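Local coordinates for phosphoglycolate phosphatase (Lactobacillus plantarum, PDB 2HDO), which probably hydrolyses 2-phosphoglycolate to glycolate and phosphate, as a phosphatase of the haloacid dehalogenase superfamily, at residues V127-D132 with L144-E149. Residues are numbered along the deposited sequence; the frame is centred on the assembly and turned at random.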
loop_
_atom_site.group_PDB
_atom_site.type_symbol
_atom_site.label_atom_id
_atom_site.label_comp_id
_atom_site.label_asym_id
_atom_site.label_seq_id
_atom_site.Cartn_x
_atom_site.Cartn_y
_atom_site.Cartn_z
ATOM N N VAL A 127 7.065 -8.726 -9.727
ATOM C CA VAL A 127 6.154 -9.490 -8.868
ATOM C C VAL A 127 5.103 -8.527 -8.330
ATOM O O VAL A 127 5.400 -7.366 -8.112
ATOM C CB VAL A 127 6.919 -10.157 -7.667
ATOM C CG1 VAL A 127 7.523 -9.122 -6.738
ATOM C CG2 VAL A 127 6.014 -11.099 -6.901
ATOM N N THR A 128 3.868 -9.013 -8.222
ATOM C CA THR A 128 2.826 -8.322 -7.463
ATOM C C THR A 128 2.196 -9.361 -6.529
ATOM O O THR A 128 1.843 -10.465 -6.940
ATOM C CB THR A 128 1.746 -7.645 -8.333
ATOM O OG1 THR A 128 1.034 -8.621 -9.087
ATOM C CG2 THR A 128 2.364 -6.623 -9.303
ATOM N N ILE A 129 2.151 -9.008 -5.244
ATOM C CA ILE A 129 1.489 -9.793 -4.227
ATOM C C ILE A 129 0.313 -9.007 -3.722
ATOM O O ILE A 129 0.481 -7.894 -3.198
ATOM C CB ILE A 129 2.465 -10.044 -3.049
ATOM C CG1 ILE A 129 3.632 -10.912 -3.511
ATOM C CG2 ILE A 129 1.792 -10.763 -1.918
ATOM C CD1 ILE A 129 3.274 -12.298 -4.069
ATOM N N SER A 130 -0.869 -9.596 -3.881
ATOM C CA SER A 130 -2.118 -9.023 -3.408
ATOM C C SER A 130 -2.582 -9.842 -2.222
ATOM O O SER A 130 -1.976 -10.862 -1.855
ATOM C CB SER A 130 -3.213 -9.082 -4.491
ATOM O OG SER A 130 -3.742 -10.418 -4.676
ATOM N N ALA A 131 -3.691 -9.423 -1.644
ATOM C CA ALA A 131 -4.287 -10.123 -0.509
ATOM C C ALA A 131 -4.570 -11.569 -0.853
ATOM O O ALA A 131 -4.495 -12.454 0.013
ATOM C CB ALA A 131 -5.567 -9.423 -0.096
ATOM N N ASP A 132 -4.856 -11.820 -2.127
ATOM C CA ASP A 132 -5.238 -13.151 -2.601
ATOM C C ASP A 132 -4.081 -14.133 -2.779
ATOM O O ASP A 132 -4.306 -15.299 -3.094
ATOM C CB ASP A 132 -6.040 -13.010 -3.918
ATOM C CG ASP A 132 -7.392 -12.306 -3.694
ATOM O OD1 ASP A 132 -8.254 -12.899 -3.007
ATOM O OD2 ASP A 132 -7.596 -11.154 -4.131
ATOM N N LEU A 144 5.444 -9.923 2.201
ATOM C CA LEU A 144 6.714 -9.334 1.769
ATOM C C LEU A 144 7.782 -10.390 1.467
ATOM O O LEU A 144 8.471 -10.325 0.458
ATOM C CB LEU A 144 7.216 -8.335 2.814
ATOM C CG LEU A 144 8.524 -7.628 2.553
ATOM C CD1 LEU A 144 8.564 -7.059 1.144
ATOM C CD2 LEU A 144 8.762 -6.538 3.586
ATOM N N LEU A 145 7.881 -11.385 2.330
ATOM C CA LEU A 145 8.863 -12.414 2.139
ATOM C C LEU A 145 8.498 -13.250 0.898
ATOM O O LEU A 145 9.374 -13.711 0.198
ATOM C CB LEU A 145 8.949 -13.283 3.388
ATOM C CG LEU A 145 9.627 -12.581 4.551
ATOM C CD1 LEU A 145 9.530 -13.436 5.817
ATOM C CD2 LEU A 145 11.077 -12.264 4.242
ATOM N N THR A 146 7.214 -13.420 0.608
ATOM C CA THR A 146 6.812 -14.170 -0.571
ATOM C C THR A 146 7.246 -13.442 -1.830
ATOM O O THR A 146 7.801 -14.027 -2.745
ATOM C CB THR A 146 5.302 -14.445 -0.529
ATOM O OG1 THR A 146 5.022 -15.246 0.635
ATOM C CG2 THR A 146 4.845 -15.184 -1.761
ATOM N N ALA A 147 7.062 -12.133 -1.845
ATOM C CA ALA A 147 7.448 -11.322 -2.994
ATOM C C ALA A 147 8.930 -11.437 -3.233
ATOM O O ALA A 147 9.388 -11.667 -4.353
ATOM C CB ALA A 147 7.040 -9.830 -2.772
ATOM N N LEU A 148 9.709 -11.328 -2.163
ATOM C CA LEU A 148 11.151 -11.386 -2.327
ATOM C C LEU A 148 11.673 -12.772 -2.771
ATOM O O LEU A 148 12.563 -12.867 -3.592
ATOM C CB LEU A 148 11.869 -10.940 -1.056
ATOM C CG LEU A 148 11.647 -9.501 -0.652
ATOM C CD1 LEU A 148 12.252 -9.249 0.690
ATOM C CD2 LEU A 148 12.189 -8.566 -1.760
ATOM N N GLU A 149 11.031 -13.831 -2.312
ATOM C CA GLU A 149 11.374 -15.165 -2.765
ATOM C C GLU A 149 11.126 -15.314 -4.280
ATOM O O GLU A 149 11.920 -15.921 -4.977
ATOM C CB GLU A 149 10.557 -16.212 -2.011
ATOM C CG GLU A 149 11.146 -17.586 -2.083
#
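Ile129 and Val127 meet the Ala147 methyl from the strand side. The contact is apolar and small, burying 172 Å² over both segments. Ile129 makes most of the strand's share. Its CB points toward the helix and lies 4.6 Å from Ala147 CB. The next atom makes the contact: CG1 lies 3.7 Å from Ala147 CB and 3.9 Å from Ala147 CA. CG1 is anti to the carbonyl carbon of Ile129 (chi1 -65°), which carries this branch over to the helix. At the tip, CD1 reaches the preceding helical residue and sits 4.0 Å from Thr146 CG2. These two side chains cross at about a right angle.

Val127 lies two residues earlier on the same strand face. Its CG1 is 4.1 Å from Ala147 CB and 4.0 Å from Ala147 O. The Ala147 methyl therefore has a valine branch and an isoleucine branch against it. Val127 CG2 lies 4.2 Å from Ala147 CA. The CA atoms of Ile129 and Ala147 are 6.3 Å apart, consistent with the small side chain of Ala147. Thr146 offers only its methyl here; its OG1 is hydrogen-bonded to Leu142 O, one helical turn back.

The axes of strand 127-129 and helical segment 144-149 run nearly antiparallel, at 161°. The topology is a beta-alpha-beta crossover of the Rossmann-like HAD core: from strand 125-129 the chain runs through helix 142-150 to strand 158-162, with strands 100-104 and 6-9 between them. Strand 125-129 is the outermost on its side of the parallel sheet and bonds to strand 100-104 through Ile103. Met8 of strand 6-9 touches both Val127 and Ala147, so helix 142-150 covers the sheet inward from its edge. Helix 109-116 packs on the other strand face, where Thr128 touches Leu112.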